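Local coordinates for septation protein imp2 (PDB 5C1F) that is required for normal septation in fission yeast, taking part in disassembly of the medial ring, and here supplies its membrane-binding F-BAR domain, at residues H126-S131 and R194-R199; Q134-A139 and S188-V193; I273-K278 and E293-N298; D83-S88 and Q242-I247. One frame throughout, in Å; residues are numbered along the deposited sequence. Where two conformers were deposited one is given.

Interaction 1: residues H126-S131 and R194-R199; sequences HKDKLS and RDSYAR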
loop_
_atom_site.group_PDB
_atom_site.type_symbol
_atom_site.label_atom_id
_atom_site.label_comp_id
_atom_site.label_asym_id
_atom_site.label_seq_id
_atom_site.Cartn_x
_atom_site.Cartn_y
_atom_site.Cartn_z
ATOM N N HIS A 126 14.306 -48.938 15.748
ATOM C CA HIS A 126 14.962 -48.476 16.964
ATOM C C HIS A 126 14.415 -49.182 18.206
ATOM O O HIS A 126 15.176 -49.542 19.105
ATOM C CB HIS A 126 14.805 -46.963 17.105
ATOM C CG HIS A 126 15.659 -46.364 18.179
ATOM N ND1 HIS A 126 15.143 -45.908 19.372
ATOM C CD2 HIS A 126 16.993 -46.146 18.237
ATOM C CE1 HIS A 126 16.124 -45.434 20.120
ATOM N NE2 HIS A 126 17.257 -45.567 19.455
ATOM N N LYS A 127 13.100 -49.378 18.252
ATOM C CA LYS A 127 12.474 -50.071 19.374
ATOM C C LYS A 127 12.939 -51.519 19.457
ATOM O O LYS A 127 13.152 -52.047 20.550
ATOM C CB LYS A 127 10.948 -50.021 19.270
ATOM C CG LYS A 127 10.323 -48.753 19.836
ATOM C CD LYS A 127 8.801 -48.829 19.802
ATOM C CE LYS A 127 8.158 -47.602 20.436
ATOM N NZ LYS A 127 8.512 -46.356 19.708
ATOM N N ASP A 128 13.092 -52.157 18.300
ATOM C CA ASP A 128 13.571 -53.533 18.248
ATOM C C ASP A 128 15.029 -53.609 18.690
ATOM O O ASP A 128 15.430 -54.555 19.365
ATOM C CB ASP A 128 13.412 -54.111 16.840
ATOM C CG ASP A 128 13.782 -55.583 16.767
ATOM O OD1 ASP A 128 12.949 -56.428 17.157
ATOM O OD2 ASP A 128 14.903 -55.898 16.311
ATOM N N LYS A 129 15.815 -52.605 18.311
ATOM C CA LYS A 129 17.221 -52.541 18.695
ATOM C C LYS A 129 17.368 -52.480 20.210
ATOM O O LYS A 129 18.171 -53.204 20.796
ATOM C CB LYS A 129 17.905 -51.334 18.055
ATOM C CG LYS A 129 19.359 -51.160 18.471
ATOM C CD LYS A 129 19.859 -49.760 18.154
ATOM C CE LYS A 129 21.236 -49.514 18.755
ATOM N NZ LYS A 129 21.652 -48.087 18.651
ATOM N N LEU A 130 16.585 -51.614 20.843
ATOM C CA LEU A 130 16.620 -51.501 22.294
ATOM C C LEU A 130 16.019 -52.745 22.944
ATOM O O LEU A 130 16.457 -53.164 24.016
ATOM C CB LEU A 130 15.883 -50.242 22.754
ATOM C CG LEU A 130 16.470 -48.918 22.249
ATOM C CD1 LEU A 130 15.651 -47.731 22.740
ATOM C CD2 LEU A 130 17.930 -48.779 22.663
ATOM N N SER A 131 15.028 -53.339 22.287
ATOM C CA SER A 131 14.381 -54.538 22.810
ATOM C C SER A 131 15.351 -55.714 22.881
ATOM O O SER A 131 15.419 -56.406 23.900
ATOM C CB SER A 131 13.171 -54.914 21.958
ATOM O OG SER A 131 12.529 -56.068 22.473
ATOM N N ARG A 194 23.214 -58.550 17.384
ATOM C CA ARG A 194 24.121 -58.248 16.288
ATOM C C ARG A 194 23.335 -57.967 15.016
ATOM O O ARG A 194 23.620 -57.006 14.301
ATOM C CB ARG A 194 25.106 -59.400 16.056
ATOM C CG ARG A 194 25.753 -59.385 14.657
ATOM C CD ARG A 194 26.889 -60.366 14.493
ATOM N NE ARG A 194 26.606 -61.706 14.989
ATOM C CZ ARG A 194 25.765 -62.563 14.413
ATOM N NH1 ARG A 194 25.085 -62.226 13.323
ATOM N NH2 ARG A 194 25.570 -63.765 14.943
ATOM N N ASP A 195 22.347 -58.811 14.743
ATOM C CA ASP A 195 21.532 -58.663 13.544
ATOM C C ASP A 195 20.738 -57.361 13.599
ATOM O O ASP A 195 20.593 -56.669 12.593
ATOM C CB ASP A 195 20.583 -59.852 13.381
ATOM C CG ASP A 195 21.318 -61.163 13.182
ATOM O OD1 ASP A 195 22.506 -61.130 12.797
ATOM O OD2 ASP A 195 20.705 -62.229 13.407
ATOM N N SER A 196 20.230 -57.035 14.783
ATOM C CA SER A 196 19.429 -55.834 14.974
ATOM C C SER A 196 20.265 -54.570 14.773
ATOM O O SER A 196 19.807 -53.605 14.163
ATOM C CB SER A 196 18.795 -55.840 16.366
ATOM O OG SER A 196 17.883 -54.767 16.515
ATOM N N TYR A 197 21.494 -54.588 15.284
ATOM C CA TYR A 197 22.427 -53.481 15.090
ATOM C C TYR A 197 22.798 -53.315 13.620
ATOM O O TYR A 197 22.933 -52.193 13.130
ATOM C CB TYR A 197 23.694 -53.690 15.923
ATOM C CG TYR A 197 23.649 -53.057 17.294
ATOM C CD1 TYR A 197 22.685 -53.427 18.220
ATOM C CD2 TYR A 197 24.584 -52.100 17.668
ATOM C CE1 TYR A 197 22.644 -52.852 19.478
ATOM C CE2 TYR A 197 24.553 -51.521 18.923
ATOM C CZ TYR A 197 23.581 -51.901 19.823
ATOM O OH TYR A 197 23.544 -51.331 21.075
ATOM N N ALA A 198 22.977 -54.438 12.929
ATOM C CA ALA A 198 23.297 -54.416 11.508
ATOM C C ALA A 198 22.154 -53.788 10.726
ATOM O O ALA A 198 22.375 -52.966 9.836
ATOM C CB ALA A 198 23.585 -55.818 10.999
ATOM N N ARG A 199 20.930 -54.176 11.068
ATOM C CA ARG A 199 19.750 -53.622 10.420
ATOM C C ARG A 199 19.581 -52.151 10.780
ATOM O O ARG A 199 19.167 -51.342 9.948
ATOM C CB ARG A 199 18.497 -54.412 10.806
ATOM C CG ARG A 199 18.458 -55.822 10.236
ATOM C CD ARG A 199 17.073 -56.435 10.363
ATOM N NE ARG A 199 16.612 -56.468 11.748
ATOM C CZ ARG A 199 16.747 -57.514 12.555
ATOM N NH1 ARG A 199 17.328 -58.624 12.118
ATOM N NH2 ARG A 199 16.298 -57.453 13.802
#
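One face of the Tyr197 ring carries the aliphatic end of Lys129: CE sits 3.8 Å from the ring centroid, displaced toward the rim on the hydroxyl side and nearest to Tyr197 CZ. The guanidinium of Arg199 is used differently. Asp128 OD2 lies at its edge, near its plane, while Asp195 O and Ser196 CA, from Arg199's own helix, rest over one face. Lys129 reaches the tyrosine because its CG stands anti to the backbone N (chi1 177°) and the chain beyond is extended, slanting across the ring with CG near CE1 and CE over the face. Its NZ makes an off-centre cation-pi contact, 4.8 Å from the Tyr197 centroid, but its stronger partner is Asp17, through a salt bridge, and Trp200 offers a second cation-pi contact. Lysine suits this buried place by pairing a long apolar stem with a charge that is met at its end.

The two segments, from the long helices 69-155 and 162-252 of the F-BAR domain, run antiparallel at 153° with their axes 9.1 Å apart. Between them Ser196, small enough for this close approach, puts OG 3.2 Å from Lys129 CA and donates to Asp128 OD2, also at 3.2 Å, on the anti side and somewhat out of the carboxylate plane. The same oxygen takes a weak, bent bond from Arg199 NH2 at 3.3 Å, part of a salt bridge. An alanine in place of Asp128 would probably leave Ser196 OG without its acceptor and the Arg199 guanidinium freer to turn. Gln275 of the second subunit packs against Tyr197.

Interaction 2: residues Q134-A139 and S188-V193; sequences QALVKA and SAVAAV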
loop_
_atom_site.group_PDB
_atom_site.type_symbol
_atom_site.label_atom_id
_atom_site.label_comp_id
_atom_site.label_asym_id
_atom_site.label_seq_id
_atom_site.Cartn_x
_atom_site.Cartn_y
_atom_site.Cartn_z
ATOM N N GLN A 134 18.048 -55.103 25.643
ATOM C CA GLN A 134 17.530 -55.435 26.967
ATOM C C GLN A 134 17.575 -56.940 27.195
ATOM O O GLN A 134 17.974 -57.401 28.263
ATOM C CB GLN A 134 16.097 -54.927 27.138
ATOM C CG GLN A 134 15.971 -53.417 27.188
ATOM C CD GLN A 134 14.528 -52.956 27.138
ATOM O OE1 GLN A 134 14.073 -52.414 26.130
ATOM N NE2 GLN A 134 13.800 -53.165 28.229
ATOM N N ALA A 135 17.161 -57.699 26.183
ATOM C CA ALA A 135 17.159 -59.155 26.261
ATOM C C ALA A 135 18.575 -59.688 26.407
ATOM O O ALA A 135 18.803 -60.702 27.067
ATOM C CB ALA A 135 16.491 -59.753 25.034
ATOM N N LEU A 136 19.525 -58.998 25.787
ATOM C CA LEU A 136 20.925 -59.390 25.876
ATOM C C LEU A 136 21.460 -59.204 27.291
ATOM O O LEU A 136 22.142 -60.078 27.823
ATOM C CB LEU A 136 21.770 -58.590 24.887
ATOM C CG LEU A 136 23.276 -58.835 24.973
ATOM C CD1 LEU A 136 23.580 -60.311 24.830
ATOM C CD2 LEU A 136 23.994 -58.040 23.905
ATOM N N VAL A 137 21.146 -58.060 27.890
ATOM C CA VAL A 137 21.579 -57.757 29.248
ATOM C C VAL A 137 20.949 -58.729 30.245
ATOM O O VAL A 137 21.620 -59.237 31.142
ATOM C CB VAL A 137 21.230 -56.304 29.632
ATOM C CG1 VAL A 137 21.489 -56.056 31.109
ATOM C CG2 VAL A 137 22.028 -55.332 28.777
ATOM N N LYS A 138 19.661 -58.998 30.067
ATOM C CA LYS A 138 18.948 -59.945 30.913
ATOM C C LYS A 138 19.540 -61.351 30.810
ATOM O O LYS A 138 19.631 -62.068 31.809
ATOM C CB LYS A 138 17.461 -59.974 30.545
ATOM C CG LYS A 138 16.622 -60.885 31.423
ATOM C CD LYS A 138 15.164 -60.891 30.986
ATOM C CE LYS A 138 14.334 -61.833 31.847
ATOM N NZ LYS A 138 12.899 -61.837 31.443
ATOM N N ALA A 139 19.942 -61.739 29.602
ATOM C CA ALA A 139 20.513 -63.065 29.373
ATOM C C ALA A 139 21.951 -63.132 29.870
ATOM O O ALA A 139 22.378 -64.139 30.435
ATOM C CB ALA A 139 20.444 -63.427 27.900
ATOM N N SER A 188 22.504 -66.731 21.974
ATOM C CA SER A 188 21.396 -66.419 21.080
ATOM C C SER A 188 21.084 -64.933 21.152
ATOM O O SER A 188 20.805 -64.296 20.137
ATOM C CB SER A 188 20.156 -67.238 21.436
ATOM O OG SER A 188 20.389 -68.621 21.247
ATOM N N ALA A 189 21.141 -64.387 22.365
ATOM C CA ALA A 189 20.877 -62.972 22.589
ATOM C C ALA A 189 21.943 -62.118 21.918
ATOM O O ALA A 189 21.638 -61.078 21.341
ATOM C CB ALA A 189 20.808 -62.668 24.077
ATOM N N VAL A 190 23.193 -62.565 21.998
ATOM C CA VAL A 190 24.295 -61.896 21.314
ATOM C C VAL A 190 24.064 -61.883 19.800
ATOM O O VAL A 190 24.236 -60.854 19.146
ATOM C CB VAL A 190 25.648 -62.574 21.624
ATOM C CG1 VAL A 190 26.761 -61.967 20.782
ATOM C CG2 VAL A 190 25.971 -62.464 23.104
ATOM N N ALA A 191 23.661 -63.026 19.255
ATOM C CA ALA A 191 23.424 -63.145 17.820
ATOM C C ALA A 191 22.292 -62.228 17.360
ATOM O O ALA A 191 22.414 -61.536 16.348
ATOM C CB ALA A 191 23.117 -64.589 17.453
ATOM N N ALA A 192 21.196 -62.226 18.112
ATOM C CA ALA A 192 20.018 -61.443 17.751
ATOM C C ALA A 192 20.277 -59.935 17.820
ATOM O O ALA A 192 19.780 -59.177 16.987
ATOM C CB ALA A 192 18.848 -61.821 18.645
ATOM N N VAL A 193 21.056 -59.505 18.808
ATOM C CA VAL A 193 21.405 -58.092 18.942
ATOM C C VAL A 193 22.337 -57.651 17.814
ATOM O O VAL A 193 22.272 -56.513 17.354
ATOM C CB VAL A 193 22.063 -57.800 20.313
ATOM C CG1 VAL A 193 22.592 -56.375 20.377
ATOM C CG2 VAL A 193 21.064 -58.025 21.431
#
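Helix segments 134-139 and 188-193 run antiparallel at 161°, their axes 8.7 Å apart, and the backbones come nearest at Leu136 and Ala189, whose CA atoms are 4.9 Å apart. So close an approach calls for small residues. The methyl of Ala189 fits against Leu136 CA and CD1, with the CB of Ala139 beside it at 3.9 Å from Ala189 CB.

Leu136 carries most of the contact, and its branches divide the work. It turns CG to the side of its carbonyl carbon (chi1 175°), which brings CD1 to Val190, 3.7 Å from its CG2, and CD2 to Val193. Val193 CG2 also presses on Leu136 CB at 3.6 Å, the two side chains crossing at about a right angle. Beta-branched valines suit this place, since each offers a methyl close to its own helix backbone. An alanine at Leu136 would probably open a gap between Val190 and Val193 and take away a surface on which the partner subunit packs.

Pro277 of the second subunit lies against Leu136, Val190 and Val193, so this helix pair of the F-BAR domain also serves the dimer. With only apolar side chains meeting across it, the contact depends on complementary shape and burial, without polar bonds to fix its direction.

Interaction 3: residues I273-K278 and E293-N298; sequences IPQPPK and ELVQAN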
loop_
_atom_site.group_PDB
_atom_site.type_symbol
_atom_site.label_atom_id
_atom_site.label_comp_id
_atom_site.label_asym_id
_atom_site.label_seq_id
_atom_site.Cartn_x
_atom_site.Cartn_y
_atom_site.Cartn_z
ATOM N N ILE A 273 -20.769 44.874 -25.989
ATOM C CA ILE A 273 -20.733 45.827 -24.890
ATOM C C ILE A 273 -21.986 46.696 -24.894
ATOM O O ILE A 273 -22.279 47.367 -25.886
ATOM C CB ILE A 273 -19.490 46.738 -24.969
ATOM C CG1 ILE A 273 -18.227 45.907 -25.197
ATOM C CG2 ILE A 273 -19.365 47.583 -23.708
ATOM C CD1 ILE A 273 -16.977 46.739 -25.369
ATOM N N PRO A 274 -22.741 46.675 -23.785
ATOM C CA PRO A 274 -23.926 47.531 -23.660
ATOM C C PRO A 274 -23.568 49.016 -23.685
ATOM O O PRO A 274 -22.655 49.444 -22.980
ATOM C CB PRO A 274 -24.517 47.126 -22.302
ATOM C CG PRO A 274 -23.410 46.456 -21.574
ATOM C CD PRO A 274 -22.562 45.800 -22.616
ATOM N N GLN A 275 -24.282 49.782 -24.505
ATOM C CA GLN A 275 -24.051 51.216 -24.625
ATOM C C GLN A 275 -24.998 51.983 -23.714
ATOM O O GLN A 275 -26.148 51.581 -23.535
ATOM C CB GLN A 275 -24.229 51.672 -26.076
ATOM C CG GLN A 275 -23.311 50.968 -27.059
ATOM C CD GLN A 275 -21.846 51.171 -26.731
ATOM O OE1 GLN A 275 -21.325 52.282 -26.831
ATOM N NE2 GLN A 275 -21.174 50.098 -26.330
ATOM N N PRO A 276 -24.513 53.092 -23.131
ATOM C CA PRO A 276 -25.342 53.936 -22.265
ATOM C C PRO A 276 -26.587 54.447 -22.980
ATOM O O PRO A 276 -26.536 54.711 -24.184
ATOM C CB PRO A 276 -24.407 55.096 -21.901
ATOM C CG PRO A 276 -23.347 55.085 -22.957
ATOM C CD PRO A 276 -23.157 53.641 -23.294
ATOM N N PRO A 277 -27.702 54.578 -22.246
ATOM C CA PRO A 277 -28.955 55.064 -22.830
ATOM C C PRO A 277 -28.804 56.490 -23.343
ATOM O O PRO A 277 -28.137 57.308 -22.709
ATOM C CB PRO A 277 -29.944 55.000 -21.659
ATOM C CG PRO A 277 -29.322 54.062 -20.672
ATOM C CD PRO A 277 -27.847 54.263 -20.815
ATOM N N LYS A 278 -29.416 56.776 -24.485
ATOM C CA LYS A 278 -29.278 58.077 -25.122
ATOM C C LYS A 278 -30.447 59.000 -24.788
ATOM O O LYS A 278 -31.438 58.575 -24.193
ATOM C CB LYS A 278 -29.155 57.904 -26.636
ATOM C CG LYS A 278 -30.263 57.062 -27.248
ATOM C CD LYS A 278 -29.869 56.537 -28.619
ATOM C CE LYS A 278 -31.019 55.792 -29.280
ATOM N NZ LYS A 278 -32.157 56.703 -29.596
ATOM N N GLU A 293 -28.411 48.957 -26.958
ATOM C CA GLU A 293 -27.489 49.008 -28.083
ATOM C C GLU A 293 -26.210 48.265 -27.720
ATOM O O GLU A 293 -25.703 48.406 -26.608
ATOM C CB GLU A 293 -27.188 50.461 -28.460
ATOM C CG GLU A 293 -26.059 50.652 -29.462
ATOM C CD GLU A 293 -26.552 50.780 -30.890
ATOM O OE1 GLU A 293 -27.761 50.571 -31.130
ATOM O OE2 GLU A 293 -25.729 51.099 -31.774
ATOM N N LEU A 294 -25.700 47.464 -28.648
ATOM C CA LEU A 294 -24.481 46.707 -28.396
ATOM C C LEU A 294 -23.389 47.049 -29.405
ATOM O O LEU A 294 -23.633 47.086 -30.610
ATOM C CB LEU A 294 -24.765 45.203 -28.427
ATOM C CG LEU A 294 -25.760 44.656 -27.401
ATOM C CD1 LEU A 294 -25.874 43.141 -27.513
ATOM C CD2 LEU A 294 -25.357 45.071 -25.993
ATOM N N VAL A 295 -22.190 47.314 -28.899
ATOM C CA VAL A 295 -21.013 47.466 -29.743
ATOM C C VAL A 295 -20.053 46.315 -29.471
ATOM O O VAL A 295 -19.643 46.103 -28.330
ATOM C CB VAL A 295 -20.296 48.808 -29.502
ATOM C CG1 VAL A 295 -18.953 48.829 -30.216
ATOM C CG2 VAL A 295 -21.171 49.969 -29.956
ATOM N N GLN A 296 -19.709 45.571 -30.519
ATOM C CA GLN A 296 -18.868 44.383 -30.389
ATOM C C GLN A 296 -17.507 44.697 -29.769
ATOM O O GLN A 296 -16.800 45.599 -30.221
ATOM C CB GLN A 296 -18.677 43.717 -31.756
ATOM C CG GLN A 296 -17.866 42.426 -31.716
ATOM C CD GLN A 296 -17.767 41.751 -33.074
ATOM O OE1 GLN A 296 -18.382 42.190 -34.047
ATOM N NE2 GLN A 296 -16.989 40.678 -33.144
ATOM N N ALA A 297 -17.157 43.950 -28.726
ATOM C CA ALA A 297 -15.866 44.098 -28.060
ATOM C C ALA A 297 -14.725 43.741 -29.010
ATOM O O ALA A 297 -14.844 42.819 -29.818
ATOM C CB ALA A 297 -15.810 43.233 -26.813
ATOM N N ASN A 298 -13.620 44.471 -28.910
ATOM C CA ASN A 298 -12.513 44.299 -29.843
ATOM C C ASN A 298 -11.175 44.660 -29.207
ATOM O O ASN A 298 -10.337 45.320 -29.826
ATOM C CB ASN A 298 -12.752 45.147 -31.099
ATOM C CG ASN A 298 -11.909 44.700 -32.279
ATOM O OD1 ASN A 298 -11.560 43.525 -32.402
ATOM N ND2 ASN A 298 -11.581 45.641 -33.157
#
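A short two-stranded antiparallel sheet, strands 272-274 and 294-296, pairs the start of 273-278 with 293-298 in the extended C-terminal part of this F-BAR chain. Backbone bonds define it. Ile273 and Val295 form a hydrogen-bonded pair, with Ile273 N giving to Val295 O at 2.9 Å and Val295 N returning a bond to Ile273 O at 3.0 Å. Gln275 N to Glu293 O, 2.9 Å, continues the pattern. Pro274, which has no N-H to give, stands opposite Leu294 in a non-hydrogen-bonded pair, where none is needed; weaker CA-H...O contacts fill in there, Leu294 CA to Ile273 O and Pro274 CA to Glu293 O.

Apolar contacts flank the backbone. Ile273 CG1 and CD1 touch Ala297, CG1 lying 4.0 Å from Ala297 CB, and the isoleucine also meets Phe299. On the face shared by Pro274 and Leu294, Leu294 CD2 lies against Pro274 CA. Gln275 lays its amide against Val295, CD to CG2 at 3.5 Å, and its CG against that of Glu293, a use of aliphatic surface that suits long polar residues at a partly open margin. Tyr197 of the second subunit packs against Pro276, and Asn10 of that subunit against Ala297.

A side-chain bond fixes the glutamine. Bent at chi2 (-59°), Gln275 curls back over its own backbone, and NE2 donates nearly straight (169°) to Ile273 O, from the face of that carbonyl opposite to Val295 N.

Interaction 4: residues D83-S88 and Q242-I247; sequences DNMAKS and QACERI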
loop_
_atom_site.group_PDB
_atom_site.type_symbol
_atom_site.label_atom_id
_atom_site.label_comp_id
_atom_site.label_asym_id
_atom_site.label_seq_id
_atom_site.Cartn_x
_atom_site.Cartn_y
_atom_site.Cartn_z
ATOM N N ASP A 83 -7.250 3.850 -9.734
ATOM C CA ASP A 83 -8.056 2.634 -9.699
ATOM C C ASP A 83 -7.263 1.451 -10.249
ATOM O O ASP A 83 -7.327 0.348 -9.705
ATOM C CB ASP A 83 -9.351 2.823 -10.492
ATOM C CG ASP A 83 -10.392 1.759 -10.181
ATOM O OD1 ASP A 83 -10.290 1.104 -9.122
ATOM O OD2 ASP A 83 -11.323 1.588 -10.996
ATOM N N ASN A 84 -6.511 1.681 -11.323
ATOM C CA ASN A 84 -5.666 0.635 -11.893
ATOM C C ASN A 84 -4.585 0.199 -10.910
ATOM O O ASN A 84 -4.206 -0.968 -10.858
ATOM C CB ASN A 84 -5.026 1.102 -13.199
ATOM C CG ASN A 84 -5.985 1.045 -14.366
ATOM O OD1 ASN A 84 -6.933 0.255 -14.364
ATOM N ND2 ASN A 84 -5.747 1.879 -15.372
ATOM N N MET A 85 -4.095 1.149 -10.127
ATOM C CA MET A 85 -3.115 0.833 -9.104
ATOM C C MET A 85 -3.758 -0.002 -7.996
ATOM O O MET A 85 -3.147 -0.939 -7.486
ATOM C CB MET A 85 -2.496 2.113 -8.546
ATOM C CG MET A 85 -1.526 2.781 -9.516
ATOM S SD MET A 85 -0.691 4.226 -8.830
ATOM C CE MET A 85 -1.441 5.539 -9.783
ATOM N N ALA A 86 -4.998 0.327 -7.647
ATOM C CA ALA A 86 -5.752 -0.444 -6.661
ATOM C C ALA A 86 -5.945 -1.891 -7.113
ATOM O O ALA A 86 -5.694 -2.822 -6.350
ATOM C CB ALA A 86 -7.105 0.209 -6.393
ATOM N N LYS A 87 -6.396 -2.068 -8.354
ATOM C CA LYS A 87 -6.610 -3.394 -8.932
ATOM C C LYS A 87 -5.342 -4.236 -8.889
ATOM O O LYS A 87 -5.384 -5.431 -8.588
ATOM C CB LYS A 87 -7.084 -3.286 -10.383
ATOM C CG LYS A 87 -8.359 -2.499 -10.587
ATOM C CD LYS A 87 -8.605 -2.263 -12.073
ATOM C CE LYS A 87 -9.755 -1.300 -12.310
ATOM N NZ LYS A 87 -9.949 -1.019 -13.760
ATOM N N SER A 88 -4.220 -3.604 -9.215
ATOM C CA SER A 88 -2.931 -4.274 -9.205
ATOM C C SER A 88 -2.578 -4.712 -7.788
ATOM O O SER A 88 -2.250 -5.874 -7.554
ATOM C CB SER A 88 -1.843 -3.359 -9.774
ATOM O OG SER A 88 -0.553 -3.932 -9.627
ATOM N N GLN A 242 3.989 2.395 -14.224
ATOM C CA GLN A 242 3.411 2.495 -15.562
ATOM C C GLN A 242 2.136 3.329 -15.527
ATOM O O GLN A 242 1.867 4.099 -16.450
ATOM C CB GLN A 242 3.118 1.111 -16.148
ATOM C CG GLN A 242 4.353 0.317 -16.542
ATOM C CD GLN A 242 5.176 1.000 -17.618
ATOM O OE1 GLN A 242 4.767 1.075 -18.777
ATOM N NE2 GLN A 242 6.346 1.501 -17.239
ATOM N N ALA A 243 1.359 3.179 -14.458
ATOM C CA ALA A 243 0.134 3.955 -14.293
ATOM C C ALA A 243 0.448 5.439 -14.117
ATOM O O ALA A 243 -0.239 6.299 -14.677
ATOM C CB ALA A 243 -0.669 3.436 -13.108
ATOM N N CYS A 244 1.488 5.732 -13.340
ATOM C CA CYS A 244 1.930 7.106 -13.134
ATOM C C CYS A 244 2.387 7.732 -14.439
ATOM O O CYS A 244 2.115 8.900 -14.701
ATOM C CB CYS A 244 3.064 7.165 -12.113
ATOM S SG CYS A 244 2.539 6.798 -10.438
ATOM N N GLU A 245 3.085 6.941 -15.248
ATOM C CA GLU A 245 3.613 7.424 -16.512
ATOM C C GLU A 245 2.472 7.793 -17.450
ATOM O O GLU A 245 2.554 8.777 -18.183
ATOM C CB GLU A 245 4.519 6.375 -17.155
ATOM C CG GLU A 245 5.468 6.946 -18.195
ATOM C CD GLU A 245 6.533 7.840 -17.585
ATOM O OE1 GLU A 245 7.301 7.353 -16.725
ATOM O OE2 GLU A 245 6.601 9.029 -17.961
ATOM N N ARG A 246 1.397 7.011 -17.413
ATOM C CA ARG A 246 0.238 7.294 -18.251
ATOM C C ARG A 246 -0.459 8.587 -17.812
ATOM O O ARG A 246 -0.970 9.334 -18.648
ATOM C CB ARG A 246 -0.740 6.114 -18.240
ATOM C CG ARG A 246 -0.207 4.881 -18.974
ATOM C CD ARG A 246 -1.274 3.806 -19.198
ATOM N NE ARG A 246 -1.756 3.214 -17.953
ATOM C CZ ARG A 246 -1.203 2.161 -17.356
ATOM N NH1 ARG A 246 -0.134 1.579 -17.885
ATOM N NH2 ARG A 246 -1.716 1.695 -16.224
ATOM N N ILE A 247 -0.460 8.864 -16.509
ATOM C CA ILE A 247 -1.010 10.122 -16.010
ATOM C C ILE A 247 -0.193 11.293 -16.551
ATOM O O ILE A 247 -0.747 12.271 -17.054
ATOM C CB ILE A 247 -1.033 10.181 -14.468
ATOM C CG1 ILE A 247 -1.935 9.083 -13.903
ATOM C CG2 ILE A 247 -1.510 11.544 -13.998
ATOM C CD1 ILE A 247 -1.886 8.949 -12.392
#
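Met85 fills the tight, buried side of this contact, laying its CG 3.8 Å from the CB of Ala243. The thioether carries the chain onward: with CG beside the backbone N (chi1 -73°) and a bend at chi3, the terminal methyl CE comes up against the near side of the other helix, 4.0 Å from Ala243 CB. It ends near Cys244 SG, at 4.2 Å, and Ile247 CD1, at 4.3 Å, looser contacts that are still apolar. A flexible, unbranched methionine suits a space bounded by an alanine, a thiol and an isoleucine, because it can bend to follow them. Its other neighbours include Met55 of helix 18-59 and Ile233 of the second subunit, while Ser234 and Thr230 of that subunit lie on Cys244 and Ile247.

The polar margin is much less closely joined. Asn84 ND2 and Arg246 NH2 approach only to 4.1 Å, their side chains crossing at about a right angle with amide and guanidinium planes 72° apart. Both are donor groups, and they are reconciled by Glu81, about one helical turn before Asn84: its carboxylate accepts a hydrogen bond from Asn84 ND2 and forms a salt bridge with Arg246 NE. The guanidinium lies folded over its own helix, with Gln242 O and Ala243 CA under one face. Arginine suits this exposed edge, where its charge can face solvent and the glutamate together.

At 10.2 Å between axes and 173° between directions, the nearly antiparallel segments of helices 69-155 and 162-252 form part of the elongated helical bundle of an F-BAR dimer, with Met85, Cys244 and Ile247 of this chain packed on the partner subunit.

How the interactions relate
Interactions 1, 2 and 4 all join helix 69-155 to helix 162-252, and they are nested along the chain: interaction 2 inside interaction 1, and both inside interaction 4. The first two adjoin, with centres about 10 Å apart, whereas interaction 4 lies on the other side of the chain's centre, about 67 Å from interaction 1, centre to centre. Interaction 3 follows in sequence and sits about 119 Å from interaction 1 and about 52 Å from interaction 4, between centres. Yet the dimer reunites the ends: residues 275-277 of one subunit pack on the paired segments of interactions 1 and 2 of the other, so the C-terminal extension of each chain clasps the distant helix pair of its partner.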